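Local coordinates for protein glutathione uptake transporter (Shewanella oneidensis, PDB 4UVM) that probably imports short peptides across the membrane as a proton-coupled symporter of the POT family, a branch of the major facilitator superfamily, at residues G231-V236 / A276-E281; A238-V243 / M269-A274. All coordinates share one frame; numbering follows the deposited sequence.

Contacts 1 and 2 are successive levels of one antiparallel helical hairpin, helices 233-250 and 257-278; the centres of the two contacts lie about 11 Å apart. Contact 2 lies nested along the chain inside the loop closed by contact 1 and joins the helices by apolar packing. Contact 1, at the open end of the hairpin, adds a polar bond where one helix starts and the other finishes. The centre of contact 1 is about 31 Å from the centre of the chain, that of contact 2 about 23 Å. The monoacylglycerol of chain E runs along helix 257-278 past both, its glycerol at Ser277 and its acyl chain near Gly270; it is probably a lipid of the crystallisation mesophase.

Contact 1. Residues G231-V236 / A276-E281; sequences GNIGLV and ASLQLE. With 78N ((2R)-2,3-dihydroxypropyl(7Z)-pentadec-7-enoate), chain E.
A glutamine leaving the end of one helix supplies the acceptor for a backbone N-H in the first turn of another: Gln279 OE1 takes Gly234 N at 2.7 Å. This is the open end of an antiparallel hairpin of transmembrane helices, 233-250 starting beside the finish of 257-278. The bond is bent, with an N-H...O angle of 140°, and the donor stands above the carbonyl plane, 60° out of it. Gln279 suits the place because it is long and two-sided: CG lies beside the backbone N (chi1 -66°), anti to the carbonyl carbon, the chain beyond is extended, and NE2 turns to the carbonyl O of Ala222 on helix 215-224, which helps fix the rotation of the buried amide. Exchange for an alanine would probably leave both the Gly234 N-H and the Ala222 carbonyl without this partner and open a gap between the helices. Gly234 lets the amide come in close, since a side-chain carbon there would run into Gln279 CD. Alongside, Ile233 CG2 rests on Leu278 CD1 at 3.9 Å, two branched apolar side chains crossing at a slant, consistent with the predicted membrane span. One residue back, Ser277 faces helix 289-306, where Arg296 NH1 also bonds its hydroxyl, and its OG is hydrogen-bonded to lipid O20 of chain E at 2.6 Å.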
loop_
_atom_site.group_PDB
_atom_site.type_symbol
_atom_site.label_atom_id
_atom_site.label_comp_id
_atom_site.label_asym_id
_atom_site.label_seq_id
_atom_site.Cartn_x
_atom_site.Cartn_y
_atom_site.Cartn_z
ATOM N N GLY A 231 20.360 -30.076 -15.818
ATOM C CA GLY A 231 20.250 -28.726 -16.338
ATOM C C GLY A 231 19.690 -27.828 -15.254
ATOM O O GLY A 231 19.345 -28.305 -14.172
ATOM N N ASN A 232 19.604 -26.532 -15.528
ATOM C CA ASN A 232 19.027 -25.608 -14.559
ATOM C C ASN A 232 17.772 -24.916 -15.089
ATOM O O ASN A 232 17.853 -23.902 -15.785
ATOM C CB ASN A 232 20.064 -24.566 -14.125
ATOM C CG ASN A 232 20.822 -23.968 -15.297
ATOM O OD1 ASN A 232 20.537 -24.267 -16.460
ATOM N ND2 ASN A 232 21.792 -23.114 -14.997
ATOM N N ILE A 233 16.611 -25.482 -14.763
ATOM C CA ILE A 233 15.335 -24.882 -15.134
ATOM C C ILE A 233 15.188 -23.532 -14.447
ATOM O O ILE A 233 14.673 -22.577 -15.029
ATOM C CB ILE A 233 14.144 -25.787 -14.757
ATOM C CG1 ILE A 233 14.310 -27.177 -15.372
ATOM C CG2 ILE A 233 12.834 -25.165 -15.208
ATOM C CD1 ILE A 233 13.120 -28.089 -15.147
ATOM N N GLY A 234 15.669 -23.461 -13.208
ATOM C CA GLY A 234 15.571 -22.259 -12.401
ATOM C C GLY A 234 16.218 -21.035 -13.018
ATOM O O GLY A 234 15.652 -19.941 -12.975
ATOM N N LEU A 235 17.402 -21.213 -13.595
ATOM C CA LEU A 235 18.118 -20.092 -14.192
ATOM C C LEU A 235 17.499 -19.697 -15.531
ATOM O O LEU A 235 17.597 -18.544 -15.951
ATOM C CB LEU A 235 19.602 -20.427 -14.368
ATOM C CG LEU A 235 20.515 -19.235 -14.679
ATOM C CD1 LEU A 235 20.325 -18.106 -13.665
ATOM C CD2 LEU A 235 21.971 -19.669 -14.729
ATOM N N VAL A 236 16.859 -20.652 -16.199
ATOM C CA VAL A 236 16.167 -20.360 -17.452
ATOM C C VAL A 236 14.994 -19.419 -17.194
ATOM O O VAL A 236 14.793 -18.451 -17.926
ATOM C CB VAL A 236 15.654 -21.640 -18.146
ATOM C CG1 VAL A 236 14.759 -21.283 -19.320
ATOM C CG2 VAL A 236 16.822 -22.500 -18.607
ATOM N N ALA A 276 13.968 -20.047 -8.251
ATOM C CA ALA A 276 14.732 -20.357 -7.046
ATOM C C ALA A 276 14.031 -21.416 -6.201
ATOM O O ALA A 276 14.685 -22.198 -5.512
ATOM C CB ALA A 276 14.967 -19.102 -6.229
ATOM N N SER A 277 12.704 -21.437 -6.255
ATOM C CA SER A 277 11.925 -22.402 -5.490
ATOM C C SER A 277 12.159 -23.825 -5.999
ATOM O O SER A 277 12.195 -24.776 -5.215
ATOM C CB SER A 277 10.438 -22.056 -5.550
ATOM O OG SER A 277 9.695 -22.853 -4.645
ATOM N N LEU A 278 12.319 -23.958 -7.313
ATOM C CA LEU A 278 12.582 -25.254 -7.933
ATOM C C LEU A 278 13.927 -25.822 -7.502
ATOM O O LEU A 278 14.078 -27.031 -7.320
ATOM C CB LEU A 278 12.548 -25.139 -9.460
ATOM C CG LEU A 278 11.233 -24.754 -10.133
ATOM C CD1 LEU A 278 11.410 -24.749 -11.641
ATOM C CD2 LEU A 278 10.121 -25.704 -9.718
ATOM N N GLN A 279 14.901 -24.933 -7.340
ATOM C CA GLN A 279 16.285 -25.332 -7.147
ATOM C C GLN A 279 16.820 -24.974 -5.763
ATOM O O GLN A 279 18.030 -24.831 -5.577
ATOM C CB GLN A 279 17.156 -24.679 -8.219
ATOM C CG GLN A 279 16.876 -25.158 -9.625
ATOM C CD GLN A 279 17.791 -24.517 -10.648
ATOM O OE1 GLN A 279 17.661 -24.755 -11.850
ATOM N NE2 GLN A 279 18.723 -23.695 -10.176
ATOM N N LEU A 280 15.921 -24.848 -4.795
ATOM C CA LEU A 280 16.293 -24.342 -3.477
ATOM C C LEU A 280 17.178 -25.308 -2.690
ATOM O O LEU A 280 17.935 -24.884 -1.816
ATOM C CB LEU A 280 15.040 -24.015 -2.666
ATOM C CG LEU A 280 15.258 -23.100 -1.463
ATOM C CD1 LEU A 280 15.765 -21.741 -1.918
ATOM C CD2 LEU A 280 13.984 -22.957 -0.652
ATOM N N GLU A 281 17.088 -26.601 -2.994
ATOM C CA GLU A 281 17.872 -27.598 -2.267
ATOM C C GLU A 281 19.361 -27.431 -2.554
ATOM O O GLU A 281 20.207 -27.776 -1.731
ATOM C CB GLU A 281 17.418 -29.017 -2.619
ATOM C CG GLU A 281 16.010 -29.368 -2.132
ATOM C CD GLU A 281 15.918 -29.529 -0.615
ATOM O OE1 GLU A 281 16.967 -29.475 0.065
ATOM O OE2 GLU A 281 14.793 -29.711 -0.098
HETATM O O22 78N E . 5.902 -23.890 -2.456
HETATM C C19 78N E . 5.597 -22.551 -2.612
HETATM C C18 78N E . 6.742 -21.617 -2.782
HETATM O O20 78N E . 7.898 -22.359 -2.852
HETATM C C17 78N E . 6.605 -20.815 -4.037
HETATM O O16 78N E . 6.852 -19.451 -3.957
HETATM C C8 78N E . 7.034 -18.710 -5.106
HETATM O O15 78N E . 7.046 -19.273 -6.193
HETATM C C7 78N E . 7.224 -17.213 -5.020
HETATM C C6 78N E . 6.719 -16.347 -6.144
HETATM C C5 78N E . 5.342 -15.742 -6.023
HETATM C C4 78N E . 5.206 -14.253 -6.203
HETATM C C3 78N E . 5.092 -13.725 -7.608
HETATM C C2 78N E . 4.148 -14.452 -8.540
HETATM C C1 78N E . 3.249 -13.754 -9.331
HETATM C C9 78N E . 3.184 -12.244 -9.287
HETATM C C10 78N E . 1.822 -11.618 -9.364
HETATM C C11 78N E . 0.759 -12.375 -10.104
HETATM C C12 78N E . 0.799 -12.349 -11.599
HETATM C C13 78N E . -0.085 -13.299 -12.335
HETATM C C15 78N E . -0.341 -15.634 -13.369
HETATM C C14 78N E . 0.327 -14.740 -12.373
#

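Contact 2. Residues A238-V243 / M269-A274; sequences ALIGGV and MGFVGA. With 78N ((2R)-2,3-dihydroxypropyl(7Z)-pentadec-7-enoate), chain D; 78N ((2R)-2,3-dihydroxypropyl(7Z)-pentadec-7-enoate), chain E.
The helical segments 238-243 and 269-274 run antiparallel, their axes 7.8 Å apart at closest and 175° between directions, with Ala238 opposite Val272 and Gly241 opposite Phe271. Phe271 carries the contact. Its ring reaches across to the other helix, where CD2 lies 3.6 Å from Gly241 CA, an oblique approach; Gly241 suits the place because a methyl group there would run into Phe271 CB. Ile240 covers one face of the ring: CG2 sits 4.1 Å from the centroid, only 9° off the normal, a CH-pi contact almost directly over the centre. The branch is carried there because CG2 lies anti to the backbone N of Ile240.

These are two transmembrane helices of one helical hairpin, joined by apolar contact with no hydrogen bond crossing between the segments. The hairpin, which follows the first six transmembrane helices and precedes the last six, is consistent with the extra helix pair that many bacterial POT transporters insert between the two halves of the major facilitator fold. The next residue after the phenylalanine, Val272, sends its two methyls to different neighbours. CG2 meets Ala238 CB at 4.1 Å, the small alanine letting the backbones come near, whereas CG1 touches lipid C11 of chain D at 3.8 Å; Ile219 and Leu223 of helix 215-224 also touch this valine. Met269, flexible and apolar, bends at its third torsion to bring CE within 3.6 Å of C4 of the same lipid, and also meets Phe445 and Leu448 of helix 439-463. Gly270 CA lies 3.9 Å from lipid C3 of chain E, and Gly273 and Ala274 also line this lipid, their small size probably letting it lie close to the helix.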
loop_
_atom_site.group_PDB
_atom_site.type_symbol
_atom_site.label_atom_id
_atom_site.label_comp_id
_atom_site.label_asym_id
_atom_site.label_seq_id
_atom_site.Cartn_x
_atom_site.Cartn_y
_atom_site.Cartn_z
ATOM N N ALA A 238 14.721 -17.359 -14.768
ATOM C CA ALA A 238 15.319 -16.071 -14.441
ATOM C C ALA A 238 15.581 -15.272 -15.710
ATOM O O ALA A 238 15.224 -14.096 -15.803
ATOM C CB ALA A 238 16.607 -16.266 -13.658
ATOM N N LEU A 239 16.200 -15.924 -16.689
ATOM C CA LEU A 239 16.488 -15.284 -17.964
ATOM C C LEU A 239 15.191 -14.937 -18.685
ATOM O O LEU A 239 15.105 -13.910 -19.354
ATOM C CB LEU A 239 17.360 -16.185 -18.839
ATOM C CG LEU A 239 18.728 -16.557 -18.262
ATOM C CD1 LEU A 239 19.529 -17.380 -19.258
ATOM C CD2 LEU A 239 19.498 -15.310 -17.847
ATOM N N ILE A 240 14.186 -15.796 -18.540
ATOM C CA ILE A 240 12.872 -15.541 -19.118
ATOM C C ILE A 240 12.281 -14.255 -18.553
ATOM O O ILE A 240 11.836 -13.383 -19.303
ATOM C CB ILE A 240 11.903 -16.710 -18.861
ATOM C CG1 ILE A 240 12.241 -17.885 -19.779
ATOM C CG2 ILE A 240 10.462 -16.274 -19.080
ATOM C CD1 ILE A 240 11.353 -19.093 -19.571
ATOM N N GLY A 241 12.291 -14.139 -17.228
ATOM C CA GLY A 241 11.815 -12.944 -16.558
ATOM C C GLY A 241 12.593 -11.714 -16.985
ATOM O O GLY A 241 12.032 -10.629 -17.120
ATOM N N GLY A 242 13.893 -11.890 -17.200
ATOM C CA GLY A 242 14.733 -10.818 -17.697
ATOM C C GLY A 242 14.341 -10.439 -19.111
ATOM O O GLY A 242 14.365 -9.266 -19.476
ATOM N N VAL A 243 13.976 -11.441 -19.904
ATOM C CA VAL A 243 13.510 -11.215 -21.267
ATOM C C VAL A 243 12.117 -10.589 -21.252
ATOM O O VAL A 243 11.854 -9.621 -21.969
ATOM C CB VAL A 243 13.485 -12.527 -22.086
ATOM C CG1 VAL A 243 12.728 -12.330 -23.390
ATOM C CG2 VAL A 243 14.899 -13.011 -22.357
ATOM N N MET A 269 10.974 -10.404 -10.343
ATOM C CA MET A 269 10.902 -11.030 -9.027
ATOM C C MET A 269 9.953 -12.226 -9.036
ATOM O O MET A 269 10.080 -13.133 -8.217
ATOM C CB MET A 269 10.468 -10.017 -7.964
ATOM C CG MET A 269 8.969 -9.899 -7.784
ATOM S SD MET A 269 8.552 -8.933 -6.322
ATOM C CE MET A 269 9.173 -7.328 -6.813
ATOM N N GLY A 270 9.007 -12.229 -9.967
ATOM C CA GLY A 270 8.058 -13.320 -10.075
ATOM C C GLY A 270 8.692 -14.575 -10.642
ATOM O O GLY A 270 8.487 -15.668 -10.122
ATOM N N PHE A 271 9.468 -14.415 -11.710
ATOM C CA PHE A 271 10.114 -15.550 -12.365
ATOM C C PHE A 271 11.384 -16.001 -11.644
ATOM O O PHE A 271 11.687 -17.195 -11.606
ATOM C CB PHE A 271 10.440 -15.219 -13.823
ATOM C CG PHE A 271 9.308 -15.487 -14.773
ATOM C CD1 PHE A 271 8.822 -16.775 -14.945
ATOM C CD2 PHE A 271 8.737 -14.459 -15.507
ATOM C CE1 PHE A 271 7.781 -17.030 -15.821
ATOM C CE2 PHE A 271 7.697 -14.710 -16.387
ATOM C CZ PHE A 271 7.220 -15.997 -16.543
ATOM N N VAL A 272 12.129 -15.056 -11.078
ATOM C CA VAL A 272 13.307 -15.408 -10.289
ATOM C C VAL A 272 12.871 -16.165 -9.035
ATOM O O VAL A 272 13.482 -17.163 -8.650
ATOM C CB VAL A 272 14.134 -14.161 -9.898
ATOM C CG1 VAL A 272 15.150 -14.497 -8.818
ATOM C CG2 VAL A 272 14.829 -13.584 -11.120
ATOM N N GLY A 273 11.794 -15.692 -8.416
ATOM C CA GLY A 273 11.238 -16.340 -7.244
ATOM C C GLY A 273 10.743 -17.744 -7.537
ATOM O O GLY A 273 10.900 -18.646 -6.716
ATOM N N ALA A 274 10.143 -17.933 -8.709
ATOM C CA ALA A 274 9.660 -19.249 -9.114
ATOM C C ALA A 274 10.829 -20.201 -9.358
ATOM O O ALA A 274 10.827 -21.345 -8.889
ATOM C CB ALA A 274 8.799 -19.139 -10.355
HETATM O O22 78N D . 16.005 -6.554 3.826
HETATM C C19 78N D . 15.098 -6.735 2.799
HETATM C C18 78N D . 15.522 -7.550 1.628
HETATM O O20 78N D . 15.943 -8.782 2.066
HETATM C C17 78N D . 14.378 -7.743 0.685
HETATM O O16 78N D . 14.648 -7.932 -0.665
HETATM C C8 78N D . 13.636 -7.747 -1.588
HETATM O O15 78N D . 12.578 -7.241 -1.233
HETATM C C7 78N D . 13.819 -8.168 -3.027
HETATM C C6 78N D . 13.745 -7.117 -4.103
HETATM C C5 78N D . 12.509 -7.075 -4.968
HETATM C C4 78N D . 12.571 -6.306 -6.262
HETATM C C3 78N D . 13.078 -7.033 -7.480
HETATM C C2 78N D . 14.513 -6.783 -7.894
HETATM C C1 78N D . 15.401 -7.828 -8.120
HETATM C C9 78N D . 14.977 -9.274 -7.964
HETATM C C10 78N D . 15.552 -10.053 -6.814
HETATM C C11 78N D . 15.060 -11.451 -6.598
HETATM C C12 78N D . 13.716 -11.604 -5.964
HETATM C C13 78N D . 13.258 -12.974 -5.594
HETATM C C15 78N D . 10.829 -12.347 -5.123
HETATM C C14 78N D . 12.066 -13.065 -4.688
HETATM O O22 78N E . 5.902 -23.890 -2.456
HETATM C C19 78N E . 5.597 -22.551 -2.612
HETATM C C18 78N E . 6.742 -21.617 -2.782
HETATM O O20 78N E . 7.898 -22.359 -2.852
HETATM C C17 78N E . 6.605 -20.815 -4.037
HETATM O O16 78N E . 6.852 -19.451 -3.957
HETATM C C8 78N E . 7.034 -18.710 -5.106
HETATM O O15 78N E . 7.046 -19.273 -6.193
HETATM C C7 78N E . 7.224 -17.213 -5.020
HETATM C C6 78N E . 6.719 -16.347 -6.144
HETATM C C5 78N E . 5.342 -15.742 -6.023
HETATM C C4 78N E . 5.206 -14.253 -6.203
HETATM C C3 78N E . 5.092 -13.725 -7.608
HETATM C C2 78N E . 4.148 -14.452 -8.540
HETATM C C1 78N E . 3.249 -13.754 -9.331
HETATM C C9 78N E . 3.184 -12.244 -9.287
HETATM C C10 78N E . 1.822 -11.618 -9.364
HETATM C C11 78N E . 0.759 -12.375 -10.104
HETATM C C12 78N E . 0.799 -12.349 -11.599
HETATM C C13 78N E . -0.085 -13.299 -12.335
HETATM C C15 78N E . -0.341 -15.634 -13.369
HETATM C C14 78N E . 0.327 -14.740 -12.373
#